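Local coordinates for extracellular solute-binding protein family 1 (Arthrobacter chlorophenolicus, PDB 4R2F) that binds the disaccharide laminaribiose and probably delivers it to an ABC-type sugar importer, at residues Asn390-Leu400 with Phe421-Lys430. Sequence-based numbering, arbitrary orientation.
With BGC (beta-D-glucopyranose), chain B.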
ATOM      1  N   ASN A 390       2.644   9.202  13.760  1.00 33.25           N
ATOM      2  CA  ASN A 390       1.202   9.381  13.624  1.00 37.80           C
ATOM      3  C   ASN A 390       0.636   8.685  12.390  1.00 50.78           C
ATOM      4  O   ASN A 390      -0.527   8.308  12.377  1.00 35.38           O
ATOM      5  CB  ASN A 390       0.832  10.846  13.585  1.00 39.48           C
ATOM      6  CG  ASN A 390       0.735  11.464  14.976  1.00 38.31           C
ATOM      7  OD1 ASN A 390       0.638  10.775  16.017  1.00 40.40           O
ATOM      8  ND2 ASN A 390       0.746  12.770  14.992  1.00 41.16           N
ATOM      9  N   LEU A 391       1.450   8.523  11.354  1.00 30.43           N
ATOM     10  CA  LEU A 391       1.003   7.815  10.156  1.00 33.24           C
ATOM     11  C   LEU A 391       0.797   6.349  10.460  1.00 29.57           C
ATOM     12  O   LEU A 391      -0.107   5.721   9.899  1.00 37.63           O
ATOM     13  CB  LEU A 391       1.973   7.993   9.013  1.00 32.74           C
ATOM     14  CG  LEU A 391       2.120   9.426   8.529  1.00 32.35           C
ATOM     15  CD1 LEU A 391       3.107   9.470   7.367  1.00 35.51           C
ATOM     16  CD2 LEU A 391       0.788   9.989   8.102  1.00 39.11           C
ATOM     17  N   ALA A 392       1.606   5.818  11.368  1.00 29.50           N
ATOM     18  CA  ALA A 392       1.447   4.451  11.813  1.00 29.86           C
ATOM     19  C   ALA A 392       0.060   4.240  12.446  1.00 42.90           C
ATOM     20  O   ALA A 392      -0.618   3.239  12.165  1.00 40.57           O
ATOM     21  CB  ALA A 392       2.540   4.072  12.785  1.00 35.52           C
ATOM     22  N   ALA A 393      -0.361   5.174  13.292  1.00 41.45           N
ATOM     23  CA  ALA A 393      -1.674   5.065  13.986  1.00 43.51           C
ATOM     24  C   ALA A 393      -2.841   5.267  13.018  1.00 34.36           C
ATOM     25  O   ALA A 393      -3.846   4.556  13.055  1.00 34.09           O
ATOM     26  CB  ALA A 393      -1.754   6.059  15.119  1.00 39.91           C
ATOM     27  N   LEU A 394      -2.669   6.208  12.102  1.00 33.84           N
ATOM     28  CA  LEU A 394      -3.634   6.393  11.054  1.00 32.08           C
ATOM     29  C   LEU A 394      -3.822   5.122  10.243  1.00 37.72           C
ATOM     30  O   LEU A 394      -4.933   4.645  10.092  1.00 29.92           O
ATOM     31  CB  LEU A 394      -3.233   7.556  10.164  1.00 30.59           C
ATOM     32  CG  LEU A 394      -3.928   7.669   8.819  1.00 28.82           C
ATOM     33  CD1 LEU A 394      -5.410   7.901   9.010  1.00 33.10           C
ATOM     34  CD2 LEU A 394      -3.318   8.803   7.998  1.00 35.88           C
ATOM     35  N   ASP A 395      -2.726   4.569   9.748  1.00 32.76           N
ATOM     36  CA  ASP A 395      -2.758   3.439   8.820  1.00 26.64           C
ATOM     37  C   ASP A 395      -3.274   2.138   9.448  1.00 35.07           C
ATOM     38  O   ASP A 395      -4.081   1.441   8.851  1.00 40.27           O
ATOM     39  CB  ASP A 395      -1.338   3.229   8.271  1.00 33.46           C
ATOM     40  CG  ASP A 395      -1.238   2.099   7.267  1.00 40.04           C
ATOM     41  OD1 ASP A 395      -2.052   2.064   6.326  1.00 33.69           O
ATOM     42  OD2 ASP A 395      -0.317   1.271   7.395  1.00 39.02           O
ATOM     43  N   GLY A 396      -2.807   1.823  10.649  1.00 31.45           N
ATOM     44  CA  GLY A 396      -3.097   0.544  11.280  1.00 40.36           C
ATOM     45  C   GLY A 396      -4.255   0.526  12.269  1.00 36.33           C
ATOM     46  O   GLY A 396      -4.608  -0.532  12.754  1.00 45.91           O
ATOM     47  N   GLY A 397      -4.831   1.687  12.571  1.00 41.01           N
ATOM     48  CA  GLY A 397      -5.773   1.804  13.680  1.00 37.05           C
ATOM     49  C   GLY A 397      -7.240   1.672  13.297  1.00 37.40           C
ATOM     50  O   GLY A 397      -7.627   1.662  12.117  1.00 32.30           O
ATOM     51  N   GLN A 398      -8.067   1.593  14.328  1.00 42.23           N
ATOM     52  CA  GLN A 398      -9.501   1.373  14.176  1.00 35.93           C
ATOM     53  C   GLN A 398     -10.239   2.464  13.453  1.00 37.33           C
ATOM     54  O   GLN A 398     -11.167   2.166  12.717  1.00 39.48           O
ATOM     55  CB  GLN A 398     -10.140   1.132  15.553  1.00 40.22           C
ATOM     56  CG  GLN A 398      -9.711  -0.175  16.198  1.00 52.20           C
ATOM     57  CD  GLN A 398     -10.005  -1.386  15.321  1.00 48.65           C
ATOM     58  OE1 GLN A 398      -9.158  -2.258  15.170  1.00 72.69           O
ATOM     59  NE2 GLN A 398     -11.199  -1.428  14.717  1.00 86.47           N
ATOM     60  N   ALA A 399      -9.826   3.723  13.617  1.00 32.06           N
ATOM     61  CA  ALA A 399     -10.593   4.831  13.049  1.00 32.85           C
ATOM     62  C   ALA A 399     -10.746   4.794  11.526  1.00 33.46           C
ATOM     63  O   ALA A 399     -11.820   5.093  11.000  1.00 35.71           O
ATOM     64  CB  ALA A 399     -10.010   6.174  13.474  1.00 39.48           C
ATOM     65  N   LEU A 400      -9.656   4.501  10.811  1.00 29.84           N
ATOM     66  CA  LEU A 400      -9.710   4.451   9.367  1.00 30.23           C
ATOM     67  C   LEU A 400     -10.555   3.240   8.933  1.00 25.05           C
ATOM     68  O   LEU A 400     -11.366   3.364   8.027  1.00 27.82           O
ATOM     69  CB  LEU A 400      -8.293   4.365   8.765  1.00 29.50           C
ATOM     70  CG  LEU A 400      -8.177   4.342   7.240  1.00 37.35           C
ATOM     71  CD1 LEU A 400      -9.032   5.415   6.590  1.00 35.63           C
ATOM     72  CD2 LEU A 400      -6.715   4.480   6.810  1.00 33.62           C
ATOM     73  N   PHE A 421     -14.437  10.142  12.179  1.00 39.30           N
ATOM     74  CA  PHE A 421     -13.058   9.819  11.791  1.00 41.35           C
ATOM     75  C   PHE A 421     -12.075  10.762  12.526  1.00 33.40           C
ATOM     76  O   PHE A 421     -11.159  10.305  13.220  1.00 38.70           O
ATOM     77  CB  PHE A 421     -12.951   9.916  10.254  1.00 36.31           C
ATOM     78  CG  PHE A 421     -11.622   9.480   9.681  1.00 29.90           C
ATOM     79  CD1 PHE A 421     -10.859   8.494  10.292  1.00 33.18           C
ATOM     80  CD2 PHE A 421     -11.153  10.067   8.530  1.00 38.32           C
ATOM     81  CE1 PHE A 421      -9.651   8.111   9.766  1.00 41.68           C
ATOM     82  CE2 PHE A 421      -9.940   9.686   7.994  1.00 46.79           C
ATOM     83  CZ  PHE A 421      -9.193   8.707   8.621  1.00 28.09           C
ATOM     84  N   ASP A 422     -12.322  12.062  12.398  1.00 39.42           N
ATOM     85  CA  ASP A 422     -11.546  13.109  13.077  1.00 41.73           C
ATOM     86  C   ASP A 422     -11.402  12.827  14.562  1.00 45.23           C
ATOM     87  O   ASP A 422     -10.313  12.793  15.120  1.00 44.56           O
ATOM     88  CB  ASP A 422     -12.256  14.443  12.885  1.00 37.51           C
ATOM     89  CG  ASP A 422     -11.406  15.633  13.278  1.00 58.88           C
ATOM     90  OD1 ASP A 422     -10.241  15.747  12.848  1.00 49.51           O
ATOM     91  OD2 ASP A 422     -11.930  16.484  14.004  1.00 46.53           O
ATOM     92  N   THR A 423     -12.533  12.583  15.192  1.00 40.36           N
ATOM     93  CA  THR A 423     -12.573  12.312  16.598  1.00 37.51           C
ATOM     94  C   THR A 423     -11.796  11.070  16.965  1.00 38.11           C
ATOM     95  O   THR A 423     -11.094  11.068  17.974  1.00 45.00           O
ATOM     96  CB  THR A 423     -14.047  12.221  17.061  1.00 42.75           C
ATOM     97  OG1 THR A 423     -14.648  13.506  16.852  1.00 40.31           O
ATOM     98  CG2 THR A 423     -14.152  11.821  18.515  1.00 48.96           C
ATOM     99  N   GLY A 424     -11.906  10.007  16.175  1.00 39.29           N
ATOM    100  CA  GLY A 424     -11.170   8.762  16.498  1.00 31.82           C
ATOM    101  C   GLY A 424      -9.641   8.946  16.391  1.00 30.73           C
ATOM    102  O   GLY A 424      -8.860   8.431  17.196  1.00 41.08           O
ATOM    103  N   LEU A 425      -9.237   9.695  15.377  1.00 39.11           N
ATOM    104  CA  LEU A 425      -7.832  10.008  15.169  1.00 44.10           C
ATOM    105  C   LEU A 425      -7.282  10.862  16.313  1.00 43.63           C
ATOM    106  O   LEU A 425      -6.175  10.626  16.742  1.00 46.39           O
ATOM    107  CB  LEU A 425      -7.637  10.728  13.832  1.00 37.00           C
ATOM    108  CG  LEU A 425      -7.826   9.868  12.573  1.00 31.63           C
ATOM    109  CD1 LEU A 425      -7.785  10.750  11.327  1.00 37.28           C
ATOM    110  CD2 LEU A 425      -6.771   8.761  12.506  1.00 41.00           C
ATOM    111  N   LYS A 426      -8.059  11.817  16.831  1.00 42.24           N
ATOM    112  CA  LYS A 426      -7.599  12.628  17.972  1.00 36.17           C
ATOM    113  C   LYS A 426      -7.408  11.807  19.223  1.00 39.64           C
ATOM    114  O   LYS A 426      -6.520  12.104  20.004  1.00 49.57           O
ATOM    115  CB  LYS A 426      -8.498  13.843  18.213  1.00 44.25           C
ATOM    116  CG  LYS A 426      -8.243  14.899  17.157  1.00 38.41           C
ATOM    117  CD  LYS A 426      -9.274  16.002  17.083  1.00 38.67           C
ATOM    118  CE  LYS A 426      -8.968  16.854  15.864  1.00 55.80           C
ATOM    119  NZ  LYS A 426     -10.074  17.778  15.524  1.00 55.08           N
ATOM    120  N   SER A 427      -8.179  10.735  19.383  1.00 35.34           N
ATOM    121  CA  SER A 427      -8.015   9.877  20.521  0.50 29.41           C
ATOM    122  C   SER A 427      -6.680   9.158  20.520  1.00 38.50           C
ATOM    123  O   SER A 427      -6.222   8.757  21.580  1.00 54.11           O
ATOM    124  CB  SER A 427      -9.125   8.851  20.571  0.50 30.33           C
ATOM    125  OG  SER A 427     -10.360   9.502  20.419  0.50 53.61           O
ATOM    126  N   VAL A 428      -6.063   8.957  19.347  1.00 44.99           N
ATOM    127  CA  VAL A 428      -4.859   8.085  19.256  1.00 43.55           C
ATOM    128  C   VAL A 428      -3.581   8.770  18.757  1.00 37.02           C
ATOM    129  O   VAL A 428      -2.483   8.456  19.196  1.00 52.47           O
ATOM    130  CB  VAL A 428      -5.117   6.803  18.403  1.00 51.38           C
ATOM    131  CG1 VAL A 428      -6.139   5.894  19.081  1.00 58.67           C
ATOM    132  CG2 VAL A 428      -5.573   7.159  17.000  1.00 50.70           C
ATOM    133  N   LEU A 429      -3.730   9.715  17.843  1.00 40.84           N
ATOM    134  CA  LEU A 429      -2.609  10.516  17.398  1.00 49.02           C
ATOM    135  C   LEU A 429      -2.126  11.412  18.537  1.00 60.63           C
ATOM    136  O   LEU A 429      -2.906  11.809  19.399  1.00 66.53           O
ATOM    137  CB  LEU A 429      -2.986  11.345  16.154  1.00 42.05           C
ATOM    138  CG  LEU A 429      -2.817  10.609  14.808  1.00 69.76           C
ATOM    139  CD1 LEU A 429      -3.554   9.277  14.774  1.00 70.43           C
ATOM    140  CD2 LEU A 429      -3.238  11.481  13.632  1.00 46.36           C
ATOM    141  N   LYS A 430      -0.828  11.684  18.556  1.00 65.74           N
ATOM    142  CA  LYS A 430      -0.238  12.595  19.533  1.00 88.51           C
ATOM    143  C   LYS A 430      -0.219  13.945  18.868  1.00 65.88           C
ATOM    144  O   LYS A 430       0.381  14.090  17.805  1.00 63.37           O
ATOM    145  CB  LYS A 430       1.186  12.178  19.901  1.00 57.92           C
ATOM    146  CG  LYS A 430       1.265  11.065  20.933  1.00 98.22           C
ATOM    147  CD  LYS A 430       0.817   9.727  20.361  1.00 91.78           C
ATOM    148  CE  LYS A 430       1.453   8.563  21.099  1.00125.42           C
ATOM    149  NZ  LYS A 430       2.943   8.604  21.032  1.00112.02           N
TER
HETATM  150  C2  BGC B   2       0.677  -1.100   2.166  1.00 26.35           C
HETATM  151  C3  BGC B   2       1.349  -0.774   3.500  1.00 29.82           C
HETATM  152  C4  BGC B   2       0.293  -0.433   4.542  1.00 26.66           C
HETATM  153  C5  BGC B   2      -0.724  -1.562   4.644  1.00 26.83           C
HETATM  154  C6  BGC B   2      -1.878  -1.211   5.592  1.00 27.09           C
HETATM  155  C1  BGC B   2      -0.231  -2.288   2.434  1.00 24.00           C
HETATM  156  O2  BGC B   2       1.641  -1.410   1.167  1.00 27.54           O
HETATM  157  O3  BGC B   2       2.255   0.319   3.348  1.00 24.55           O
HETATM  158  O4  BGC B   2       0.904  -0.299   5.819  1.00 29.45           O
HETATM  159  O5  BGC B   2      -1.255  -1.872   3.351  1.00 23.42           O
HETATM  160  O6  BGC B   2      -2.650  -0.083   5.125  1.00 26.87           O
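The ring of Phe421 carries one methyl of its own helix on a face, Leu425 CD1, 3.6 Å above the plane and displaced from the ring centre, while helix 390-396 reaches its edge through Leu394 CD1, 3.9 Å from Phe421 CZ. Ala399 O and Leu400 CA approach obliquely, the latter 3.7 Å from Phe421 CE1. With CG anti to the backbone N (chi1 -174°), the ring is swung off its helix into this corner, where it also stacks with Phe403. The second flat group, the carboxamide of Asn390, works as a two-way clamp on the backbone of Lys430. Its OD1 accepts from Lys430 N at 3.1 Å, the donor tilted out of the carbonyl plane, and its ND2 gives a nearly straight bond (173°) to Lys430 O, which lies almost in the amide plane. Leu429 CG packs against Asn390 CG at 3.7 Å, and Leu429 CD1 meets Ala393 CB. In this two-lobed solute-binding protein, the last helix, 414-428, packs against the side of helix 390-396 turned away from the sugar cleft; the axes of 390-396 and 421-428 approach to 10.2 Å, with 132° between their N-to-C directions. Gly397 is the first residue to leave the helix and stands at the N-cap of the next, whose Ala399 CB comes within 4.0 Å of Gly424 C, a residue with no side chain to stand in the way of the methyl. From the far side of helix 390-396, Asp395 extends into the cleft, OD1 accepting from O6 and OD2 from O4 of a bound glucose unit.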